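Local coordinates for Non-sulfated chondroitin lyase E66 (Autographa californica nucleopolyhedrovirus, PDB 3VSN), which cleaves non-sulfated chondroitin as a polysaccharide lyase of the occlusion-derived virus envelope and is essential for oral infectivity, at residues 467-481 and 532-546. Sequence-based numbering, arbitrary orientation.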
ATOM      1  N   LEU A 467      -4.775 -28.205 -17.916  1.00 17.06           N
ATOM      2  CA  LEU A 467      -3.355 -27.926 -17.670  1.00 17.50           C
ATOM      3  C   LEU A 467      -2.368 -28.613 -18.617  1.00 18.17           C
ATOM      4  O   LEU A 467      -1.156 -28.493 -18.428  1.00 18.21           O
ATOM      5  CB  LEU A 467      -2.985 -28.218 -16.209  1.00 17.05           C
ATOM      6  CG  LEU A 467      -3.697 -27.379 -15.144  1.00 16.93           C
ATOM      7  CD1 LEU A 467      -3.280 -27.835 -13.754  1.00 16.68           C
ATOM      8  CD2 LEU A 467      -3.436 -25.890 -15.334  1.00 16.93           C
ATOM      9  N   ASN A 468      -2.875 -29.314 -19.634  1.00 18.98           N
ATOM     10  CA  ASN A 468      -2.011 -29.996 -20.607  1.00 19.88           C
ATOM     11  C   ASN A 468      -0.964 -30.879 -19.905  1.00 20.05           C
ATOM     12  O   ASN A 468       0.237 -30.788 -20.178  1.00 20.19           O
ATOM     13  CB  ASN A 468      -1.345 -28.970 -21.543  1.00 20.45           C
ATOM     14  CG  ASN A 468      -0.630 -29.615 -22.721  1.00 21.28           C
ATOM     15  OD1 ASN A 468      -1.002 -30.694 -23.178  1.00 22.22           O
ATOM     16  ND2 ASN A 468       0.407 -28.951 -23.213  1.00 21.79           N
ATOM     17  N   ASN A 469      -1.447 -31.705 -18.976  1.00 20.21           N
ATOM     18  CA  ASN A 469      -0.625 -32.644 -18.197  1.00 20.59           C
ATOM     19  C   ASN A 469       0.587 -32.016 -17.498  1.00 20.16           C
ATOM     20  O   ASN A 469       1.630 -32.651 -17.348  1.00 19.98           O
ATOM     21  CB  ASN A 469      -0.208 -33.851 -19.055  1.00 22.07           C
ATOM     22  CG  ASN A 469      -1.392 -34.536 -19.712  1.00 23.43           C
ATOM     23  OD1 ASN A 469      -1.454 -34.645 -20.938  1.00 24.98           O
ATOM     24  ND2 ASN A 469      -2.349 -34.983 -18.902  1.00 24.03           N
ATOM     25  N   THR A 470       0.429 -30.768 -17.070  1.00 19.39           N
ATOM     26  CA  THR A 470       1.469 -30.059 -16.336  1.00 18.64           C
ATOM     27  C   THR A 470       1.037 -29.904 -14.882  1.00 17.63           C
ATOM     28  O   THR A 470      -0.055 -29.401 -14.606  1.00 17.36           O
ATOM     29  CB  THR A 470       1.731 -28.666 -16.947  1.00 19.04           C
ATOM     30  OG1 THR A 470       1.946 -28.795 -18.358  1.00 19.77           O
ATOM     31  CG2 THR A 470       2.956 -28.001 -16.303  1.00 19.04           C
ATOM     32  N   ASN A 471       1.889 -30.341 -13.960  1.00 16.60           N
ATOM     33  CA  ASN A 471       1.626 -30.166 -12.536  1.00 15.96           C
ATOM     34  C   ASN A 471       1.687 -28.693 -12.144  1.00 15.39           C
ATOM     35  O   ASN A 471       2.520 -27.937 -12.650  1.00 15.04           O
ATOM     36  CB  ASN A 471       2.636 -30.949 -11.693  1.00 15.90           C
ATOM     37  CG  ASN A 471       2.512 -32.454 -11.858  1.00 16.12           C
ATOM     38  OD1 ASN A 471       3.517 -33.163 -11.904  1.00 16.61           O
ATOM     39  ND2 ASN A 471       1.287 -32.948 -11.936  1.00 15.24           N
ATOM     40  N   GLY A 472       0.801 -28.290 -11.239  1.00 15.05           N
ATOM     41  CA  GLY A 472       0.884 -26.961 -10.641  1.00 14.88           C
ATOM     42  C   GLY A 472       1.944 -26.948  -9.555  1.00 14.86           C
ATOM     43  O   GLY A 472       2.562 -27.975  -9.263  1.00 14.56           O
ATOM     44  N   ARG A 473       2.165 -25.783  -8.956  1.00 14.83           N
ATOM     45  CA  ARG A 473       3.097 -25.666  -7.836  1.00 14.85           C
ATOM     46  C   ARG A 473       2.781 -24.450  -6.991  1.00 14.36           C
ATOM     47  O   ARG A 473       2.285 -23.439  -7.495  1.00 14.13           O
ATOM     48  CB  ARG A 473       4.553 -25.597  -8.308  1.00 15.81           C
ATOM     49  CG  ARG A 473       4.779 -24.733  -9.539  1.00 16.73           C
ATOM     50  CD  ARG A 473       4.905 -25.600 -10.778  1.00 17.52           C
ATOM     51  NE  ARG A 473       6.120 -26.400 -10.710  1.00 18.75           N
ATOM     52  CZ  ARG A 473       6.319 -27.548 -11.351  1.00 18.84           C
ATOM     53  NH1 ARG A 473       5.376 -28.067 -12.127  1.00 19.39           N
ATOM     54  NH2 ARG A 473       7.474 -28.178 -11.206  1.00 18.71           N
ATOM     55  N   VAL A 474       3.065 -24.565  -5.699  1.00 13.60           N
ATOM     56  CA  VAL A 474       2.875 -23.463  -4.776  1.00 12.89           C
ATOM     57  C   VAL A 474       4.257 -22.970  -4.383  1.00 12.58           C
ATOM     58  O   VAL A 474       5.082 -23.742  -3.883  1.00 12.26           O
ATOM     59  CB  VAL A 474       2.079 -23.894  -3.530  1.00 12.81           C
ATOM     60  CG1 VAL A 474       1.889 -22.717  -2.581  1.00 12.75           C
ATOM     61  CG2 VAL A 474       0.728 -24.473  -3.940  1.00 12.65           C
ATOM     62  N   ILE A 475       4.508 -21.688  -4.621  1.00 12.16           N
ATOM     63  CA  ILE A 475       5.808 -21.099  -4.311  1.00 12.20           C
ATOM     64  C   ILE A 475       5.946 -20.915  -2.802  1.00 12.14           C
ATOM     65  O   ILE A 475       5.080 -20.317  -2.155  1.00 11.82           O
ATOM     66  CB  ILE A 475       6.018 -19.763  -5.056  1.00 12.01           C
ATOM     67  CG1 ILE A 475       5.952 -19.998  -6.571  1.00 12.07           C
ATOM     68  CG2 ILE A 475       7.343 -19.111  -4.662  1.00 12.09           C
ATOM     69  CD1 ILE A 475       5.998 -18.735  -7.405  1.00 11.98           C
ATOM     70  N   VAL A 476       7.035 -21.451  -2.254  1.00 12.43           N
ATOM     71  CA  VAL A 476       7.355 -21.296  -0.834  1.00 12.65           C
ATOM     72  C   VAL A 476       8.352 -20.143  -0.639  1.00 13.07           C
ATOM     73  O   VAL A 476       8.170 -19.295   0.237  1.00 13.08           O
ATOM     74  CB  VAL A 476       7.889 -22.622  -0.238  1.00 12.69           C
ATOM     75  CG1 VAL A 476       8.345 -22.439   1.204  1.00 12.63           C
ATOM     76  CG2 VAL A 476       6.819 -23.706  -0.319  1.00 12.58           C
ATOM     77  N   LEU A 477       9.403 -20.126  -1.457  1.00 13.57           N
ATOM     78  CA  LEU A 477      10.406 -19.060  -1.443  1.00 14.23           C
ATOM     79  C   LEU A 477      10.804 -18.738  -2.867  1.00 14.69           C
ATOM     80  O   LEU A 477      10.917 -19.639  -3.702  1.00 14.61           O
ATOM     81  CB  LEU A 477      11.665 -19.480  -0.673  1.00 14.55           C
ATOM     82  CG  LEU A 477      12.078 -18.863   0.675  1.00 14.96           C
ATOM     83  CD1 LEU A 477      13.572 -19.081   0.892  1.00 14.75           C
ATOM     84  CD2 LEU A 477      11.735 -17.385   0.820  1.00 15.06           C
ATOM     85  N   SER A 478      11.029 -17.456  -3.137  1.00 15.18           N
ATOM     86  CA  SER A 478      11.442 -17.002  -4.460  1.00 15.86           C
ATOM     87  C   SER A 478      12.581 -16.000  -4.335  1.00 16.08           C
ATOM     88  O   SER A 478      12.661 -15.264  -3.351  1.00 15.98           O
ATOM     89  CB  SER A 478      10.264 -16.365  -5.197  1.00 16.23           C
ATOM     90  OG  SER A 478       9.714 -15.301  -4.440  1.00 17.14           O
ATOM     91  N   ARG A 479      13.467 -15.978  -5.327  1.00 16.42           N
ATOM     92  CA  ARG A 479      14.519 -14.969  -5.368  1.00 16.71           C
ATOM     93  C   ARG A 479      14.816 -14.489  -6.782  1.00 16.68           C
ATOM     94  O   ARG A 479      14.814 -15.271  -7.736  1.00 16.12           O
ATOM     95  CB  ARG A 479      15.801 -15.453  -4.670  1.00 17.32           C
ATOM     96  CG  ARG A 479      16.710 -16.352  -5.496  1.00 18.23           C
ATOM     97  CD  ARG A 479      18.000 -16.686  -4.758  1.00 19.00           C
ATOM     98  NE  ARG A 479      18.814 -17.637  -5.518  1.00 20.01           N
ATOM     99  CZ  ARG A 479      19.832 -17.298  -6.308  1.00 20.68           C
ATOM    100  NH1 ARG A 479      20.183 -16.023  -6.440  1.00 21.26           N
ATOM    101  NH2 ARG A 479      20.510 -18.235  -6.962  1.00 20.52           N
ATOM    102  N   ASP A 480      15.048 -13.184  -6.885  1.00 16.68           N
ATOM    103  CA  ASP A 480      15.554 -12.538  -8.087  1.00 17.16           C
ATOM    104  C   ASP A 480      17.053 -12.839  -8.113  1.00 17.22           C
ATOM    105  O   ASP A 480      17.800 -12.349  -7.263  1.00 16.84           O
ATOM    106  CB  ASP A 480      15.285 -11.029  -7.983  1.00 17.31           C
ATOM    107  CG  ASP A 480      15.789 -10.234  -9.183  1.00 17.93           C
ATOM    108  OD1 ASP A 480      16.770 -10.643  -9.840  1.00 18.10           O
ATOM    109  OD2 ASP A 480      15.203  -9.162  -9.450  1.00 18.16           O
ATOM    110  N   THR A 481      17.481 -13.650  -9.079  1.00 17.74           N
ATOM    111  CA  THR A 481      18.867 -14.137  -9.138  1.00 18.66           C
ATOM    112  C   THR A 481      19.885 -13.056  -9.517  1.00 19.24           C
ATOM    113  O   THR A 481      21.087 -13.288  -9.425  1.00 19.75           O
ATOM    114  CB  THR A 481      19.035 -15.328 -10.110  1.00 18.81           C
ATOM    115  OG1 THR A 481      18.659 -14.924 -11.430  1.00 19.10           O
ATOM    116  CG2 THR A 481      18.177 -16.520  -9.683  1.00 18.79           C
ATOM    117  N   SER A 532      15.906 -15.398 -14.512  1.00 19.90           N
ATOM    118  CA  SER A 532      15.948 -14.323 -13.516  1.00 19.29           C
ATOM    119  C   SER A 532      15.497 -14.765 -12.122  1.00 18.18           C
ATOM    120  O   SER A 532      15.610 -13.999 -11.161  1.00 17.96           O
ATOM    121  CB  SER A 532      15.065 -13.151 -13.968  1.00 19.91           C
ATOM    122  OG  SER A 532      15.462 -12.653 -15.233  1.00 20.68           O
ATOM    123  N   VAL A 533      14.980 -15.989 -12.017  1.00 17.12           N
ATOM    124  CA  VAL A 533      14.294 -16.438 -10.802  1.00 16.49           C
ATOM    125  C   VAL A 533      14.698 -17.856 -10.379  1.00 16.12           C
ATOM    126  O   VAL A 533      14.869 -18.739 -11.224  1.00 15.83           O
ATOM    127  CB  VAL A 533      12.758 -16.372 -10.992  1.00 16.49           C
ATOM    128  CG1 VAL A 533      12.020 -16.907  -9.771  1.00 16.40           C
ATOM    129  CG2 VAL A 533      12.311 -14.945 -11.282  1.00 16.42           C
ATOM    130  N   GLU A 534      14.857 -18.056  -9.068  1.00 15.68           N
ATOM    131  CA  GLU A 534      14.967 -19.395  -8.478  1.00 15.51           C
ATOM    132  C   GLU A 534      13.870 -19.568  -7.418  1.00 14.89           C
ATOM    133  O   GLU A 534      13.548 -18.622  -6.685  1.00 14.71           O
ATOM    134  CB  GLU A 534      16.357 -19.625  -7.866  1.00 16.46           C
ATOM    135  CG  GLU A 534      16.675 -21.087  -7.561  1.00 17.61           C
ATOM    136  CD  GLU A 534      17.984 -21.286  -6.802  1.00 18.55           C
ATOM    137  OE1 GLU A 534      18.472 -20.328  -6.153  1.00 19.06           O
ATOM    138  OE2 GLU A 534      18.522 -22.420  -6.839  1.00 19.45           O
ATOM    139  N   LEU A 535      13.302 -20.770  -7.345  1.00 13.89           N
ATOM    140  CA  LEU A 535      12.188 -21.050  -6.437  1.00 13.47           C
ATOM    141  C   LEU A 535      12.432 -22.247  -5.536  1.00 13.00           C
ATOM    142  O   LEU A 535      13.117 -23.197  -5.916  1.00 12.79           O
ATOM    143  CB  LEU A 535      10.904 -21.334  -7.227  1.00 13.28           C
ATOM    144  CG  LEU A 535      10.385 -20.370  -8.293  1.00 13.52           C
ATOM    145  CD1 LEU A 535       9.250 -21.034  -9.062  1.00 13.35           C
ATOM    146  CD2 LEU A 535       9.919 -19.057  -7.675  1.00 13.50           C
ATOM    147  N   VAL A 536      11.856 -22.185  -4.339  1.00 12.72           N
ATOM    148  CA  VAL A 536      11.547 -23.377  -3.556  1.00 12.41           C
ATOM    149  C   VAL A 536      10.031 -23.504  -3.662  1.00 12.35           C
ATOM    150  O   VAL A 536       9.306 -22.535  -3.415  1.00 12.26           O
ATOM    151  CB  VAL A 536      11.964 -23.236  -2.080  1.00 12.47           C
ATOM    152  CG1 VAL A 536      11.544 -24.466  -1.282  1.00 12.41           C
ATOM    153  CG2 VAL A 536      13.466 -23.013  -1.964  1.00 12.67           C
ATOM    154  N   GLU A 537       9.550 -24.680  -4.048  1.00 12.23           N
ATOM    155  CA  GLU A 537       8.120 -24.852  -4.307  1.00 12.38           C
ATOM    156  C   GLU A 537       7.599 -26.201  -3.823  1.00 12.15           C
ATOM    157  O   GLU A 537       8.374 -27.126  -3.580  1.00 11.80           O
ATOM    158  CB  GLU A 537       7.814 -24.658  -5.803  1.00 12.56           C
ATOM    159  CG  GLU A 537       8.462 -25.696  -6.717  1.00 12.99           C
ATOM    160  CD  GLU A 537       8.307 -25.398  -8.204  1.00 13.22           C
ATOM    161  OE1 GLU A 537       7.919 -24.267  -8.572  1.00 13.31           O
ATOM    162  OE2 GLU A 537       8.581 -26.308  -9.019  1.00 13.63           O
ATOM    163  N   GLN A 538       6.281 -26.289  -3.671  1.00 12.25           N
ATOM    164  CA  GLN A 538       5.609 -27.556  -3.418  1.00 12.47           C
ATOM    165  C   GLN A 538       4.773 -27.899  -4.644  1.00 12.74           C
ATOM    166  O   GLN A 538       3.791 -27.211  -4.957  1.00 12.58           O
ATOM    167  CB  GLN A 538       4.750 -27.484  -2.148  1.00 12.66           C
ATOM    168  CG  GLN A 538       5.570 -27.499  -0.860  1.00 12.81           C
ATOM    169  CD  GLN A 538       4.722 -27.502   0.406  1.00 13.18           C
ATOM    170  OE1 GLN A 538       3.501 -27.618   0.353  1.00 13.54           O
ATOM    171  NE2 GLN A 538       5.377 -27.375   1.553  1.00 13.20           N
ATOM    172  N   ILE A 539       5.189 -28.948  -5.348  1.00 12.85           N
ATOM    173  CA  ILE A 539       4.527 -29.367  -6.579  1.00 13.05           C
ATOM    174  C   ILE A 539       3.231 -30.111  -6.252  1.00 13.12           C
ATOM    175  O   ILE A 539       3.207 -30.995  -5.393  1.00 13.21           O
ATOM    176  CB  ILE A 539       5.460 -30.225  -7.471  1.00 13.26           C
ATOM    177  CG1 ILE A 539       6.696 -29.410  -7.889  1.00 13.26           C
ATOM    178  CG2 ILE A 539       4.716 -30.723  -8.708  1.00 13.53           C
ATOM    179  CD1 ILE A 539       7.859 -30.232  -8.418  1.00 13.57           C
ATOM    180  N   ILE A 540       2.156 -29.729  -6.934  1.00 12.96           N
ATOM    181  CA  ILE A 540       0.840 -30.336  -6.733  1.00 13.12           C
ATOM    182  C   ILE A 540       0.353 -30.967  -8.041  1.00 13.34           C
ATOM    183  O   ILE A 540       0.461 -30.360  -9.109  1.00 13.28           O
ATOM    184  CB  ILE A 540      -0.183 -29.311  -6.181  1.00 13.07           C
ATOM    185  CG1 ILE A 540      -0.189 -28.026  -7.033  1.00 13.02           C
ATOM    186  CG2 ILE A 540       0.134 -28.987  -4.723  1.00 12.96           C
ATOM    187  CD1 ILE A 540      -1.299 -27.042  -6.705  1.00 13.05           C
ATOM    188  N   SER A 541      -0.175 -32.186  -7.961  1.00 13.73           N
ATOM    189  CA  SER A 541      -0.546 -32.926  -9.173  1.00 13.99           C
ATOM    190  C   SER A 541      -1.706 -32.269  -9.923  1.00 14.17           C
ATOM    191  O   SER A 541      -2.648 -31.772  -9.303  1.00 13.66           O
ATOM    192  CB  SER A 541      -0.886 -34.380  -8.843  1.00 14.26           C
ATOM    193  OG  SER A 541      -2.117 -34.469  -8.147  1.00 14.83           O
ATOM    194  N   PHE A 542      -1.636 -32.269 -11.254  1.00 14.42           N
ATOM    195  CA  PHE A 542      -2.751 -31.761 -12.052  1.00 14.98           C
ATOM    196  C   PHE A 542      -4.032 -32.556 -11.787  1.00 14.95           C
ATOM    197  O   PHE A 542      -5.121 -31.989 -11.822  1.00 15.00           O
ATOM    198  CB  PHE A 542      -2.422 -31.660 -13.556  1.00 15.45           C
ATOM    199  CG  PHE A 542      -2.099 -32.976 -14.221  1.00 16.11           C
ATOM    200  CD1 PHE A 542      -3.113 -33.803 -14.708  1.00 16.42           C
ATOM    201  CD2 PHE A 542      -0.775 -33.367 -14.407  1.00 16.27           C
ATOM    202  CE1 PHE A 542      -2.810 -35.010 -15.336  1.00 16.73           C
ATOM    203  CE2 PHE A 542      -0.467 -34.572 -15.032  1.00 16.57           C
ATOM    204  CZ  PHE A 542      -1.486 -35.393 -15.497  1.00 16.64           C
ATOM    205  N   GLN A 543      -3.896 -33.849 -11.482  1.00 15.06           N
ATOM    206  CA  GLN A 543      -5.058 -34.693 -11.154  1.00 15.21           C
ATOM    207  C   GLN A 543      -5.840 -34.174  -9.945  1.00 14.73           C
ATOM    208  O   GLN A 543      -7.073 -34.117  -9.978  1.00 14.38           O
ATOM    209  CB  GLN A 543      -4.656 -36.157 -10.916  1.00 15.86           C
ATOM    210  CG  GLN A 543      -4.161 -36.897 -12.152  1.00 16.60           C
ATOM    211  CD  GLN A 543      -2.660 -36.793 -12.340  1.00 16.89           C
ATOM    212  OE1 GLN A 543      -2.018 -35.865 -11.843  1.00 17.05           O
ATOM    213  NE2 GLN A 543      -2.090 -37.751 -13.066  1.00 17.27           N
ATOM    214  N   THR A 544      -5.124 -33.808  -8.881  1.00 14.31           N
ATOM    215  CA  THR A 544      -5.781 -33.304  -7.664  1.00 13.89           C
ATOM    216  C   THR A 544      -6.310 -31.882  -7.860  1.00 13.61           C
ATOM    217  O   THR A 544      -7.318 -31.505  -7.261  1.00 13.28           O
ATOM    218  CB  THR A 544      -4.878 -33.371  -6.409  1.00 14.00           C
ATOM    219  OG1 THR A 544      -3.663 -32.650  -6.643  1.00 13.91           O
ATOM    220  CG2 THR A 544      -4.559 -34.829  -6.040  1.00 14.07           C
ATOM    221  N   MET A 545      -5.633 -31.098  -8.695  1.00 13.33           N
ATOM    222  CA  MET A 545      -6.133 -29.775  -9.064  1.00 13.48           C
ATOM    223  C   MET A 545      -7.445 -29.883  -9.839  1.00 13.48           C
ATOM    224  O   MET A 545      -8.348 -29.071  -9.651  1.00 13.23           O
ATOM    225  CB  MET A 545      -5.096 -28.990  -9.870  1.00 13.52           C
ATOM    226  CG  MET A 545      -3.856 -28.624  -9.064  1.00 13.87           C
ATOM    227  SD  MET A 545      -2.548 -27.965 -10.108  1.00 14.54           S
ATOM    228  CE  MET A 545      -3.065 -26.258 -10.264  1.00 14.15           C
ATOM    229  N   TYR A 546      -7.561 -30.902 -10.688  1.00 13.68           N
ATOM    230  CA  TYR A 546      -8.801 -31.100 -11.448  1.00 14.16           C
ATOM    231  C   TYR A 546      -9.986 -31.447 -10.553  1.00 14.20           C
ATOM    232  O   TYR A 546     -11.122 -31.106 -10.873  1.00 14.76           O
ATOM    233  CB  TYR A 546      -8.636 -32.160 -12.544  1.00 14.22           C
ATOM    234  CG  TYR A 546      -7.687 -31.774 -13.655  1.00 14.32           C
ATOM    235  CD1 TYR A 546      -7.288 -30.446 -13.844  1.00 14.27           C
ATOM    236  CD2 TYR A 546      -7.207 -32.737 -14.540  1.00 14.40           C
ATOM    237  CE1 TYR A 546      -6.416 -30.097 -14.862  1.00 14.48           C
ATOM    238  CE2 TYR A 546      -6.339 -32.396 -15.563  1.00 14.59           C
ATOM    239  CZ  TYR A 546      -5.949 -31.080 -15.720  1.00 14.58           C
ATOM    240  OH  TYR A 546      -5.089 -30.746 -16.738  1.00 14.96           O
TER
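Val476 and Leu477 both give their backbone N-H to the carbonyl of Val536, a classic beta bulge where strand 472-480 turns a corner against antiparallel strand 533-540. Val536 O therefore accepts twice, from Val476 N at 2.8 Å and Leu477 N at 3.1 Å. Before the bulge, Val474 and Gln538 exchange two backbone bonds; beyond it, Arg479 and Glu534 do the same.

Two buried glutamates meet arginines of the facing strand. Arg473, bent at chi2 (-101°) and chi3, brings NE to Glu537 OE2 (3.0 Å) and NH2 to the same oxygen, both from one face of the carboxylate; its NH1 reaches Asn471 O. Arg527 adds a second salt bridge to Glu537 OE2. Arg479 presents its edge to Glu534, with NE 2.8 Å from OE1, while the backbone N atoms of Phe490 and Glu491 bind the two carboxylate oxygens.

At the end where 467-471 precedes one strand and helix 542-546 follows the other, Leu467 N donates to Tyr546 OH (2.8 Å, 153°), and Asn469 CA lies over the Phe542 ring, 3.9 Å from its centroid. Thr470 O is buried without a partner.

Glu537 thus lies between two arginines and Glu534 adds two backbone N-H groups to its arginine, which probably favours the ionised form of both carboxylates inside the beta domain.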